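Local coordinates for putative short-chain oxidoreductase (Thermus thermophilus, PDB 2YUT), which binds NADP(+) in a Rossmann fold and is probably a short-chain dehydrogenase/reductase that uses it in an oxidation or reduction, at residues H23-S28 with V42-L47. Residues are numbered along the deposited sequence; the frame is centred on the assembly and turned at random.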
ATOM      1  N   HIS A  23     -33.739  -0.015  -2.749  1.00 20.75           N
ATOM      2  CA  HIS A  23     -33.164  -0.603  -3.967  1.00 13.83           C
ATOM      3  C   HIS A  23     -33.078  -2.127  -3.960  1.00 12.59           C
ATOM      4  O   HIS A  23     -33.517  -2.776  -3.013  1.00 18.59           O
ATOM      5  CB  HIS A  23     -31.762  -0.020  -4.181  1.00 13.76           C
ATOM      6  CG  HIS A  23     -31.757   1.449  -4.458  1.00 13.18           C
ATOM      7  ND1 HIS A  23     -31.978   1.969  -5.716  1.00 17.91           N
ATOM      8  CD2 HIS A  23     -31.629   2.512  -3.628  1.00 16.91           C
ATOM      9  CE1 HIS A  23     -31.989   3.289  -5.647  1.00 21.53           C
ATOM     10  NE2 HIS A  23     -31.781   3.644  -4.392  1.00 13.68           N
ATOM     11  N   ASP A  24     -32.527  -2.689  -5.037  1.00 15.56           N
ATOM     12  CA  ASP A  24     -32.316  -4.134  -5.151  1.00 14.95           C
ATOM     13  C   ASP A  24     -30.973  -4.263  -4.445  1.00 15.60           C
ATOM     14  O   ASP A  24     -29.906  -4.173  -5.065  1.00 19.13           O
ATOM     15  CB  ASP A  24     -32.194  -4.547  -6.616  1.00 14.35           C
ATOM     16  CG  ASP A  24     -31.770  -6.003  -6.787  1.00 18.77           C
ATOM     17  OD1 ASP A  24     -31.456  -6.400  -7.928  1.00 16.58           O
ATOM     18  OD2 ASP A  24     -31.749  -6.757  -5.787  1.00 22.66           O
ATOM     19  N   LEU A  25     -31.045  -4.463  -3.137  1.00 15.12           N
ATOM     20  CA  LEU A  25     -29.866  -4.500  -2.284  1.00 21.18           C
ATOM     21  C   LEU A  25     -29.268  -5.858  -1.911  1.00 22.90           C
ATOM     22  O   LEU A  25     -29.982  -6.788  -1.531  1.00 14.29           O
ATOM     23  CB  LEU A  25     -30.205  -3.719  -1.009  1.00 21.57           C
ATOM     24  CG  LEU A  25     -29.140  -3.145  -0.082  1.00 31.01           C
ATOM     25  CD1 LEU A  25     -28.225  -2.206  -0.853  1.00 27.46           C
ATOM     26  CD2 LEU A  25     -29.842  -2.397   1.051  1.00 24.36           C
ATOM     27  N   LEU A  26     -27.945  -5.956  -2.029  1.00 15.74           N
ATOM     28  CA  LEU A  26     -27.224  -7.169  -1.645  1.00 17.21           C
ATOM     29  C   LEU A  26     -26.235  -6.733  -0.572  1.00 19.37           C
ATOM     30  O   LEU A  26     -25.504  -5.753  -0.753  1.00 17.44           O
ATOM     31  CB  LEU A  26     -26.473  -7.784  -2.832  1.00 16.54           C
ATOM     32  CG  LEU A  26     -27.356  -8.317  -3.962  1.00 28.90           C
ATOM     33  CD1 LEU A  26     -27.688  -7.186  -4.922  1.00 25.91           C
ATOM     34  CD2 LEU A  26     -26.636  -9.433  -4.695  1.00 32.49           C
ATOM     35  N   LEU A  27     -26.223  -7.448   0.549  1.00 16.30           N
ATOM     36  CA  LEU A  27     -25.340  -7.112   1.660  1.00 11.69           C
ATOM     37  C   LEU A  27     -24.358  -8.242   1.951  1.00 19.45           C
ATOM     38  O   LEU A  27     -24.739  -9.414   1.968  1.00 15.55           O
ATOM     39  CB  LEU A  27     -26.174  -6.822   2.916  1.00 10.26           C
ATOM     40  CG  LEU A  27     -27.315  -5.793   2.792  1.00  9.17           C
ATOM     41  CD1 LEU A  27     -28.025  -5.640   4.132  1.00  6.48           C
ATOM     42  CD2 LEU A  27     -26.767  -4.446   2.336  1.00  6.16           C
ATOM     43  N   SER A  28     -23.095  -7.889   2.172  1.00 15.36           N
ATOM     44  CA  SER A  28     -22.078  -8.884   2.486  1.00 22.96           C
ATOM     45  C   SER A  28     -21.224  -8.459   3.683  1.00 21.85           C
ATOM     46  O   SER A  28     -20.976  -7.268   3.897  1.00 20.60           O
ATOM     47  CB  SER A  28     -21.182  -9.135   1.274  1.00 23.45           C
ATOM     48  OG  SER A  28     -20.334 -10.244   1.502  1.00 15.59           O
ATOM     49  N   VAL A  42     -33.906  -4.698   6.182  1.00 21.39           N
ATOM     50  CA  VAL A  42     -34.017  -3.808   5.034  1.00 14.34           C
ATOM     51  C   VAL A  42     -34.482  -4.477   3.743  1.00 21.90           C
ATOM     52  O   VAL A  42     -34.474  -3.853   2.688  1.00 25.16           O
ATOM     53  CB  VAL A  42     -32.686  -3.080   4.772  1.00 20.10           C
ATOM     54  CG1 VAL A  42     -32.306  -2.276   5.997  1.00 17.21           C
ATOM     55  CG2 VAL A  42     -31.586  -4.082   4.430  1.00 12.83           C
ATOM     56  N   GLY A  43     -34.892  -5.741   3.826  1.00 18.03           N
ATOM     57  CA  GLY A  43     -35.367  -6.432   2.642  1.00 16.87           C
ATOM     58  C   GLY A  43     -34.295  -6.716   1.604  1.00 24.73           C
ATOM     59  O   GLY A  43     -34.580  -6.760   0.405  1.00 18.15           O
ATOM     60  N   ALA A  44     -33.061  -6.915   2.059  1.00 15.80           N
ATOM     61  CA  ALA A  44     -31.954  -7.200   1.154  1.00 19.26           C
ATOM     62  C   ALA A  44     -31.572  -8.676   1.154  1.00 21.42           C
ATOM     63  O   ALA A  44     -32.125  -9.486   1.902  1.00 17.55           O
ATOM     64  CB  ALA A  44     -30.740  -6.359   1.536  1.00 16.90           C
ATOM     65  N   ARG A  45     -30.620  -9.022   0.296  1.00 17.90           N
ATOM     66  CA  ARG A  45     -30.129 -10.390   0.227  1.00 23.06           C
ATOM     67  C   ARG A  45     -28.826 -10.459   1.017  1.00 21.30           C
ATOM     68  O   ARG A  45     -27.970  -9.590   0.868  1.00 22.78           O
ATOM     69  CB  ARG A  45     -29.894 -10.788  -1.227  1.00 16.27           C
ATOM     70  CG  ARG A  45     -31.147 -11.247  -1.931  1.00 24.52           C
ATOM     71  CD  ARG A  45     -30.846 -11.612  -3.354  1.00 27.17           C
ATOM     72  NE  ARG A  45     -30.718 -10.427  -4.191  1.00 28.78           N
ATOM     73  CZ  ARG A  45     -30.138 -10.430  -5.384  1.00 35.68           C
ATOM     74  NH1 ARG A  45     -29.630 -11.558  -5.863  1.00 23.15           N
ATOM     75  NH2 ARG A  45     -30.084  -9.315  -6.104  1.00 25.01           N
ATOM     76  N   ALA A  46     -28.691 -11.475   1.866  1.00 17.78           N
ATOM     77  CA  ALA A  46     -27.488 -11.655   2.682  1.00 11.31           C
ATOM     78  C   ALA A  46     -26.561 -12.701   2.073  1.00 17.91           C
ATOM     79  O   ALA A  46     -26.943 -13.858   1.901  1.00 16.69           O
ATOM     80  CB  ALA A  46     -27.868 -12.073   4.105  1.00 11.36           C
ATOM     81  N   LEU A  47     -25.339 -12.285   1.760  1.00 14.26           N
ATOM     82  CA  LEU A  47     -24.342 -13.170   1.172  1.00 18.60           C
ATOM     83  C   LEU A  47     -23.027 -12.990   1.932  1.00 20.32           C
ATOM     84  O   LEU A  47     -22.161 -12.221   1.520  1.00 18.67           O
ATOM     85  CB  LEU A  47     -24.145 -12.829  -0.312  1.00 18.20           C
ATOM     86  CG  LEU A  47     -25.304 -13.123  -1.271  1.00 19.70           C
ATOM     87  CD1 LEU A  47     -25.012 -12.534  -2.649  1.00 24.75           C
ATOM     88  CD2 LEU A  47     -25.511 -14.629  -1.365  1.00 16.54           C
TER
HETATM   89  O   HOH W   1     -33.545  -5.218  -1.919  1.00 23.64           O
HETATM   90  O   HOH W   2     -31.755  -7.950  -3.390  1.00 25.99           O
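The beta-alpha-beta unit of strand 24-28, helix 32-42 and strand 45-46 closes here, where Leu26 and Leu27 pair in parallel with Arg45 and Ala46 at the edge of the Rossmann sheet. Arg45 N donates to Leu25 O, Leu27 N to Arg45 O (2.8 Å, nearly straight at 176°) and Leu47 N to Leu27 O. Beyond the last backbone bond, the Ser28 hydroxyl OG donates to Leu47 O at 2.7 Å. Bent at chi3 (-78°), the Arg45 chain lays one guanidinium face over Leu26, whose CD2 sits off toward the rim. Arg45 NH2, at the guanidinium edge, forms a salt bridge with the syn side of Asp24 OD2 (3.1 Å), the two planes nearly coplanar, while a water joins OD2, Leu25 O and Arg45 NE. Asp24 OD1 forms a second salt bridge, with Arg2 NE. Replacing Asp24 with an alanine is likely to leave both arginines without their carboxylate and the Arg45 guanidinium freer to turn over Leu26. On the side of the sheet that carries Leu27, the Ala44 methyl points toward strand 24-28, packing against Leu25 CB (3.7 Å) and Leu27 CG, with Val42 CG2 3.9 Å from Leu27 CD1. Helix 32-42 covers Leu27 and Ala46, helix 54-64 touches Leu26 and Leu47, and strand 2-6 pairs with the far side of strand 24-28.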